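Local coordinates for protein Afp2 (PDB 6RBN) that forms the helical contractile sheath around the inner tube of the anti-feeding prophage, a phage-tail-like particle, and probably contracts to drive that tube forward, at residues C[16-21]-C[50-55]; C[181-186]-C[195-200]. All coordinates share one frame; numbering follows the deposited sequence.

Contact 1: residues C[16-21]-C[50-55]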
ATOM      1  N   ALA C  16      50.402 -84.136 -44.831  1.00 96.77           N
ATOM      2  CA  ALA C  16      51.413 -83.203 -44.345  1.00 96.77           C
ATOM      3  C   ALA C  16      50.826 -81.798 -44.347  1.00 96.77           C
ATOM      4  O   ALA C  16      50.598 -81.212 -45.408  1.00 96.77           O
ATOM      5  CB  ALA C  16      52.670 -83.274 -45.207  1.00 96.77           C
ATOM      6  N   VAL C  17      50.578 -81.260 -43.154  1.00 92.52           N
ATOM      7  CA  VAL C  17      50.043 -79.917 -42.994  1.00 92.52           C
ATOM      8  C   VAL C  17      50.977 -79.117 -42.094  1.00 92.52           C
ATOM      9  O   VAL C  17      51.862 -79.659 -41.435  1.00 92.52           O
ATOM     10  CB  VAL C  17      48.613 -79.920 -42.420  1.00 92.52           C
ATOM     11  CG1 VAL C  17      47.650 -80.589 -43.379  1.00 92.52           C
ATOM     12  CG2 VAL C  17      48.598 -80.614 -41.074  1.00 92.52           C
ATOM     13  N   SER C  18      50.760 -77.805 -42.078  1.00 90.78           N
ATOM     14  CA  SER C  18      51.508 -76.895 -41.229  1.00 90.78           C
ATOM     15  C   SER C  18      50.586 -75.767 -40.800  1.00 90.78           C
ATOM     16  O   SER C  18      49.575 -75.494 -41.451  1.00 90.78           O
ATOM     17  CB  SER C  18      52.737 -76.329 -41.947  1.00 90.78           C
ATOM     18  OG  SER C  18      52.350 -75.512 -43.038  1.00 90.78           O
ATOM     19  N   SER C  19      50.935 -75.117 -39.693  1.00 88.11           N
ATOM     20  CA  SER C  19      50.097 -74.057 -39.156  1.00 88.11           C
ATOM     21  C   SER C  19      50.946 -73.099 -38.340  1.00 88.11           C
ATOM     22  O   SER C  19      51.831 -73.526 -37.594  1.00 88.11           O
ATOM     23  CB  SER C  19      48.970 -74.624 -38.289  1.00 88.11           C
ATOM     24  OG  SER C  19      49.488 -75.233 -37.121  1.00 88.11           O
ATOM     25  N   PHE C  20      50.669 -71.806 -38.486  1.00 85.81           N
ATOM     26  CA  PHE C  20      51.321 -70.777 -37.692  1.00 85.81           C
ATOM     27  C   PHE C  20      50.276 -69.774 -37.237  1.00 85.81           C
ATOM     28  O   PHE C  20      49.404 -69.381 -38.014  1.00 85.81           O
ATOM     29  CB  PHE C  20      52.421 -70.063 -38.480  1.00 85.81           C
ATOM     30  CG  PHE C  20      53.548 -70.958 -38.890  1.00 85.81           C
ATOM     31  CD1 PHE C  20      54.465 -71.405 -37.958  1.00 85.81           C
ATOM     32  CD2 PHE C  20      53.707 -71.327 -40.213  1.00 85.81           C
ATOM     33  CE1 PHE C  20      55.505 -72.230 -38.333  1.00 85.81           C
ATOM     34  CE2 PHE C  20      54.748 -72.144 -40.596  1.00 85.81           C
ATOM     35  CZ  PHE C  20      55.648 -72.594 -39.656  1.00 85.81           C
ATOM     36  N   SER C  21      50.370 -69.363 -35.979  1.00 83.94           N
ATOM     37  CA  SER C  21      49.410 -68.439 -35.398  1.00 83.94           C
ATOM     38  C   SER C  21      49.866 -67.001 -35.596  1.00 83.94           C
ATOM     39  O   SER C  21      51.057 -66.695 -35.500  1.00 83.94           O
ATOM     40  CB  SER C  21      49.221 -68.728 -33.911  1.00 83.94           C
ATOM     41  OG  SER C  21      50.412 -68.473 -33.189  1.00 83.94           O
ATOM     42  N   ARG C  50      46.771 -62.382 -45.574  1.00 86.60           N
ATOM     43  CA  ARG C  50      46.500 -62.026 -44.187  1.00 86.60           C
ATOM     44  C   ARG C  50      47.132 -62.978 -43.183  1.00 86.60           C
ATOM     45  O   ARG C  50      47.480 -62.550 -42.078  1.00 86.60           O
ATOM     46  CB  ARG C  50      44.993 -61.968 -43.937  1.00 86.60           C
ATOM     47  CG  ARG C  50      44.299 -60.828 -44.651  1.00 86.60           C
ATOM     48  CD  ARG C  50      42.812 -60.822 -44.371  1.00 86.60           C
ATOM     49  NE  ARG C  50      42.146 -59.722 -45.060  1.00 86.60           N
ATOM     50  CZ  ARG C  50      41.642 -59.812 -46.287  1.00 86.60           C
ATOM     51  NH1 ARG C  50      41.729 -60.951 -46.960  1.00 86.60           N
ATOM     52  NH2 ARG C  50      41.052 -58.761 -46.840  1.00 86.60           N
ATOM     53  N   ASN C  51      47.278 -64.255 -43.524  1.00 84.94           N
ATOM     54  CA  ASN C  51      47.895 -65.215 -42.625  1.00 84.94           C
ATOM     55  C   ASN C  51      48.564 -66.313 -43.443  1.00 84.94           C
ATOM     56  O   ASN C  51      48.625 -66.249 -44.675  1.00 84.94           O
ATOM     57  CB  ASN C  51      46.873 -65.763 -41.617  1.00 84.94           C
ATOM     58  CG  ASN C  51      45.632 -66.341 -42.270  1.00 84.94           C
ATOM     59  OD1 ASN C  51      45.531 -66.447 -43.486  1.00 84.94           O
ATOM     60  ND2 ASN C  51      44.666 -66.711 -41.442  1.00 84.94           N
ATOM     61  N   TRP C  52      49.076 -67.322 -42.739  1.00 84.78           N
ATOM     62  CA  TRP C  52      49.763 -68.427 -43.400  1.00 84.78           C
ATOM     63  C   TRP C  52      48.791 -69.330 -44.148  1.00 84.78           C
ATOM     64  O   TRP C  52      49.179 -69.970 -45.131  1.00 84.78           O
ATOM     65  CB  TRP C  52      50.559 -69.224 -42.366  1.00 84.78           C
ATOM     66  CG  TRP C  52      51.266 -70.426 -42.907  1.00 84.78           C
ATOM     67  CD1 TRP C  52      50.932 -71.729 -42.703  1.00 84.78           C
ATOM     68  CD2 TRP C  52      52.414 -70.436 -43.762  1.00 84.78           C
ATOM     69  NE1 TRP C  52      51.807 -72.552 -43.362  1.00 84.78           N
ATOM     70  CE2 TRP C  52      52.728 -71.781 -44.019  1.00 84.78           C
ATOM     71  CE3 TRP C  52      53.211 -69.439 -44.326  1.00 84.78           C
ATOM     72  CZ2 TRP C  52      53.799 -72.156 -44.821  1.00 84.78           C
ATOM     73  CZ3 TRP C  52      54.274 -69.813 -45.119  1.00 84.78           C
ATOM     74  CH2 TRP C  52      54.558 -71.159 -45.361  1.00 84.78           C
ATOM     75  N   ALA C  53      47.535 -69.387 -43.709  1.00 85.75           N
ATOM     76  CA  ALA C  53      46.552 -70.232 -44.375  1.00 85.75           C
ATOM     77  C   ALA C  53      46.187 -69.685 -45.750  1.00 85.75           C
ATOM     78  O   ALA C  53      46.011 -70.456 -46.698  1.00 85.75           O
ATOM     79  CB  ALA C  53      45.307 -70.375 -43.504  1.00 85.75           C
ATOM     80  N   GLU C  54      46.077 -68.361 -45.881  1.00 86.88           N
ATOM     81  CA  GLU C  54      45.780 -67.772 -47.182  1.00 86.88           C
ATOM     82  C   GLU C  54      46.978 -67.826 -48.116  1.00 86.88           C
ATOM     83  O   GLU C  54      46.809 -67.795 -49.338  1.00 86.88           O
ATOM     84  CB  GLU C  54      45.317 -66.328 -47.026  1.00 86.88           C
ATOM     85  CG  GLU C  54      43.966 -66.170 -46.375  1.00 86.88           C
ATOM     86  CD  GLU C  54      43.556 -64.720 -46.257  1.00 86.88           C
ATOM     87  OE1 GLU C  54      44.372 -63.843 -46.608  1.00 86.88           O
ATOM     88  OE2 GLU C  54      42.419 -64.455 -45.813  1.00 86.88           O
ATOM     89  N   PHE C  55      48.189 -67.892 -47.567  1.00 86.14           N
ATOM     90  CA  PHE C  55      49.373 -67.915 -48.415  1.00 86.14           C
ATOM     91  C   PHE C  55      49.589 -69.285 -49.042  1.00 86.14           C
ATOM     92  O   PHE C  55      50.040 -69.378 -50.189  1.00 86.14           O
ATOM     93  CB  PHE C  55      50.595 -67.482 -47.609  1.00 86.14           C
ATOM     94  CG  PHE C  55      51.876 -67.555 -48.372  1.00 86.14           C
ATOM     95  CD1 PHE C  55      52.108 -66.715 -49.439  1.00 86.14           C
ATOM     96  CD2 PHE C  55      52.863 -68.447 -48.001  1.00 86.14           C
ATOM     97  CE1 PHE C  55      53.287 -66.787 -50.144  1.00 86.14           C
ATOM     98  CE2 PHE C  55      54.051 -68.512 -48.694  1.00 86.14           C
ATOM     99  CZ  PHE C  55      54.263 -67.680 -49.767  1.00 86.14           C
TER

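Contact 2: residues C[181-186]-C[195-200]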
ATOM      1  N   ILE C 181      61.687 -57.251 -36.386  1.00 72.83           N
ATOM      2  CA  ILE C 181      60.911 -56.033 -36.171  1.00 72.83           C
ATOM      3  C   ILE C 181      59.525 -56.370 -35.632  1.00 72.83           C
ATOM      4  O   ILE C 181      58.991 -55.657 -34.772  1.00 72.83           O
ATOM      5  CB  ILE C 181      60.863 -55.215 -37.479  1.00 72.83           C
ATOM      6  CG1 ILE C 181      62.216 -54.561 -37.740  1.00 72.83           C
ATOM      7  CG2 ILE C 181      59.794 -54.149 -37.476  1.00 72.83           C
ATOM      8  CD1 ILE C 181      62.320 -53.914 -39.091  1.00 72.83           C
ATOM      9  N   THR C 182      58.945 -57.482 -36.087  1.00 75.79           N
ATOM     10  CA  THR C 182      57.613 -57.888 -35.645  1.00 75.79           C
ATOM     11  C   THR C 182      57.599 -58.249 -34.166  1.00 75.79           C
ATOM     12  O   THR C 182      56.722 -57.806 -33.415  1.00 75.79           O
ATOM     13  CB  THR C 182      57.135 -59.078 -36.468  1.00 75.79           C
ATOM     14  OG1 THR C 182      57.198 -58.739 -37.847  1.00 75.79           O
ATOM     15  CG2 THR C 182      55.704 -59.426 -36.120  1.00 75.79           C
ATOM     16  N   GLN C 183      58.569 -59.049 -33.728  1.00 77.53           N
ATOM     17  CA  GLN C 183      58.624 -59.454 -32.334  1.00 77.53           C
ATOM     18  C   GLN C 183      59.079 -58.328 -31.421  1.00 77.53           C
ATOM     19  O   GLN C 183      58.801 -58.372 -30.219  1.00 77.53           O
ATOM     20  CB  GLN C 183      59.540 -60.662 -32.189  1.00 77.53           C
ATOM     21  CG  GLN C 183      58.977 -61.922 -32.799  1.00 77.53           C
ATOM     22  CD  GLN C 183      59.935 -63.082 -32.711  1.00 77.53           C
ATOM     23  OE1 GLN C 183      61.098 -62.917 -32.349  1.00 77.53           O
ATOM     24  NE2 GLN C 183      59.444 -64.274 -33.012  1.00 77.53           N
ATOM     25  N   THR C 184      59.771 -57.323 -31.957  1.00 74.81           N
ATOM     26  CA  THR C 184      60.156 -56.177 -31.146  1.00 74.81           C
ATOM     27  C   THR C 184      58.990 -55.214 -30.963  1.00 74.81           C
ATOM     28  O   THR C 184      58.763 -54.718 -29.854  1.00 74.81           O
ATOM     29  CB  THR C 184      61.344 -55.463 -31.787  1.00 74.81           C
ATOM     30  OG1 THR C 184      62.417 -56.395 -31.955  1.00 74.81           O
ATOM     31  CG2 THR C 184      61.830 -54.322 -30.914  1.00 74.81           C
ATOM     32  N   ASP C 185      58.225 -54.961 -32.031  1.00 77.83           N
ATOM     33  CA  ASP C 185      57.145 -53.981 -31.958  1.00 77.83           C
ATOM     34  C   ASP C 185      55.984 -54.471 -31.107  1.00 77.83           C
ATOM     35  O   ASP C 185      55.246 -53.657 -30.546  1.00 77.83           O
ATOM     36  CB  ASP C 185      56.637 -53.637 -33.355  1.00 77.83           C
ATOM     37  CG  ASP C 185      57.664 -52.906 -34.183  1.00 77.83           C
ATOM     38  OD1 ASP C 185      58.590 -52.314 -33.598  1.00 77.83           O
ATOM     39  OD2 ASP C 185      57.530 -52.896 -35.421  1.00 77.83           O
ATOM     40  N   ARG C 186      55.806 -55.783 -31.001  1.00 79.56           N
ATOM     41  CA  ARG C 186      54.723 -56.311 -30.185  1.00 79.56           C
ATOM     42  C   ARG C 186      55.058 -56.252 -28.703  1.00 79.56           C
ATOM     43  O   ARG C 186      54.268 -55.743 -27.901  1.00 79.56           O
ATOM     44  CB  ARG C 186      54.410 -57.743 -30.591  1.00 79.56           C
ATOM     45  CG  ARG C 186      53.283 -58.336 -29.795  1.00 79.56           C
ATOM     46  CD  ARG C 186      53.032 -59.753 -30.206  1.00 79.56           C
ATOM     47  NE  ARG C 186      54.167 -60.629 -29.926  1.00 79.56           N
ATOM     48  CZ  ARG C 186      54.894 -61.234 -30.859  1.00 79.56           C
ATOM     49  NH1 ARG C 186      54.615 -61.058 -32.142  1.00 79.56           N
ATOM     50  NH2 ARG C 186      55.906 -62.015 -30.509  1.00 79.56           N
ATOM     51  N   ALA C 195      67.471 -55.331 -32.406  1.00 75.72           N
ATOM     52  CA  ALA C 195      68.725 -56.070 -32.474  1.00 75.72           C
ATOM     53  C   ALA C 195      68.696 -57.387 -31.706  1.00 75.72           C
ATOM     54  O   ALA C 195      68.696 -58.456 -32.321  1.00 75.72           O
ATOM     55  CB  ALA C 195      69.866 -55.196 -31.958  1.00 75.72           C
ATOM     56  N   ASN C 196      68.589 -57.347 -30.381  1.00 78.46           N
ATOM     57  CA  ASN C 196      68.768 -58.554 -29.576  1.00 78.46           C
ATOM     58  C   ASN C 196      67.558 -59.486 -29.573  1.00 78.46           C
ATOM     59  O   ASN C 196      67.488 -60.368 -28.712  1.00 78.46           O
ATOM     60  CB  ASN C 196      69.133 -58.190 -28.138  1.00 78.46           C
ATOM     61  CG  ASN C 196      70.579 -57.803 -27.991  1.00 78.46           C
ATOM     62  OD1 ASN C 196      71.459 -58.452 -28.543  1.00 78.46           O
ATOM     63  ND2 ASN C 196      70.836 -56.739 -27.245  1.00 78.46           N
ATOM     64  N   GLN C 197      66.613 -59.319 -30.487  1.00 79.12           N
ATOM     65  CA  GLN C 197      65.520 -60.265 -30.626  1.00 79.12           C
ATOM     66  C   GLN C 197      65.996 -61.467 -31.427  1.00 79.12           C
ATOM     67  O   GLN C 197      66.614 -61.314 -32.484  1.00 79.12           O
ATOM     68  CB  GLN C 197      64.329 -59.604 -31.311  1.00 79.12           C
ATOM     69  CG  GLN C 197      63.126 -60.491 -31.393  1.00 79.12           C
ATOM     70  CD  GLN C 197      62.546 -60.790 -30.032  1.00 79.12           C
ATOM     71  OE1 GLN C 197      62.458 -59.911 -29.178  1.00 79.12           O
ATOM     72  NE2 GLN C 197      62.152 -62.037 -29.819  1.00 79.12           N
ATOM     73  N   ALA C 198      65.714 -62.663 -30.920  1.00 79.15           N
ATOM     74  CA  ALA C 198      66.184 -63.901 -31.531  1.00 79.15           C
ATOM     75  C   ALA C 198      65.161 -64.378 -32.552  1.00 79.15           C
ATOM     76  O   ALA C 198      64.031 -64.724 -32.196  1.00 79.15           O
ATOM     77  CB  ALA C 198      66.427 -64.964 -30.466  1.00 79.15           C
ATOM     78  N   VAL C 199      65.551 -64.393 -33.817  1.00 80.68           N
ATOM     79  CA  VAL C 199      64.735 -64.977 -34.872  1.00 80.68           C
ATOM     80  C   VAL C 199      65.059 -66.467 -34.937  1.00 80.68           C
ATOM     81  O   VAL C 199      66.202 -66.887 -34.739  1.00 80.68           O
ATOM     82  CB  VAL C 199      64.954 -64.230 -36.213  1.00 80.68           C
ATOM     83  CG1 VAL C 199      66.374 -64.346 -36.711  1.00 80.68           C
ATOM     84  CG2 VAL C 199      63.999 -64.698 -37.280  1.00 80.68           C
ATOM     85  N   ASN C 200      64.036 -67.287 -35.143  1.00 83.79           N
ATOM     86  CA  ASN C 200      64.152 -68.731 -35.020  1.00 83.79           C
ATOM     87  C   ASN C 200      64.006 -69.407 -36.375  1.00 83.79           C
ATOM     88  O   ASN C 200      63.378 -68.875 -37.292  1.00 83.79           O
ATOM     89  CB  ASN C 200      63.100 -69.289 -34.062  1.00 83.79           C
ATOM     90  CG  ASN C 200      63.375 -68.925 -32.623  1.00 83.79           C
ATOM     91  OD1 ASN C 200      64.515 -68.985 -32.165  1.00 83.79           O
ATOM     92  ND2 ASN C 200      62.333 -68.541 -31.898  1.00 83.79           N
TER

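Contact 1: residues C[16-21]-C[50-55]
Phe20 and Trp52 mark the nearest backbone approach, with CA atoms 6.4 Å apart, where the extended, non-regular chain of 16-21 passes the first turn of helix 52-58. No backbone bond joins the two segments; three side chains make the contact. Ser18 and Phe20, two residues apart in the extended chain, both direct their CB toward the helix start, while the CB of Ser19 between them points away. Trp52 receives both. With CG anti to the backbone N (chi1 178°), its indole reaches from the helix to the loop. At the indole edge, NE1 donates to Ser18 OG over 3.0 Å, a nearly straight bond with the oxygen close to the ring plane. Phe20 comes over one face instead: its CD2 lies 3.7 Å from Trp52 CG, offset toward the rim. The rings form a T-shaped pair, planes at 79°, the phenyl supplying the edge and the five-membered ring the face. Asn51 is the N-cap of this helix, its OD1 accepting from Glu54 N at 3.1 Å from above the carbonyl plane. Glu54 OE1 in turn accepts from Arg50 N at 3.0 Å, so the side chains of Asn51 and Glu54 each take up one backbone N-H at the helix start. Trp52 also packs on Tyr68, Ser72 and Phe75 of helix 66-75, and Phe20 touches Met76. The buried indole thus joins the N-terminal loop to two helices: a serine hydroxyl satisfies its one N-H at the edge, the phenyl uses a face, and together they probably restrict the ring's rotation.

Contact 2: residues C[181-186]-C[195-200]
Gln183 and Gln197 meet where helix 173-187 is flanked by the irregular segment 195-200 that follows it, within the subtilisin-like domain of the phage tail sheath family. The backbones stay well apart, and the closest CA pair, Thr184 and Gln197, is separated by 6.8 Å. The two glutamines differ in shape. Gln183 sets CG beside its backbone N and runs straight beyond it, carrying its amide out from the helix. Gln197 places CG anti to the backbone N but bends at the next bond (chi2 66°), which folds its amide back across the stem of Gln183. The side chains therefore cross at about a right angle, and their amide planes stand 84° apart. Much of the contact is aliphatic. Gln183 CB lies 3.7 Å from Gln197 CG, and also meets the amide carbon of the same residue, so the bent chain rests on the base of the extended one. Thr184 slides past Gln197 in the opposite direction, its OG1 3.8 Å from Gln197 CB. That hydroxyl has its hydrogen bond with Ser180 O, one turn back in the helix, and toward Gln197 it makes only a van der Waals contact. Farther along the loop, Val199 packs on Ile176 and Ala179 of the same helix and on His77, whose NE2 accepts from Asn200 N; Gln183 touches His77 as well. The crossed amides do not form a flat, doubly bonded pair: a single weak bond links them, Gln197 NE2 giving to Gln183 OE1 at 2.9 Å with an N-H...O angle of 128°.

The contacts follow in series along the chain: contact 1 closes near the N-terminus before contact 2 opens in the subtilisin-like domain. Their centres lie 20 Å apart and their nearest atoms about 7 Å, without touching. Helix 66-75 is shared by both: Trp52 of contact 1 packs on it, and Thr182 and Val199 of contact 2 touch Trp74 and Leu73 of the same helix, respectively. Contact 1 is peripheral, about 22 Å from the chain centre, and Val17 packs on Gln347 of a second subunit; contact 2, at about 11 Å, touches no other chain. One therefore borders a sheath interface, the other lies within the subunit.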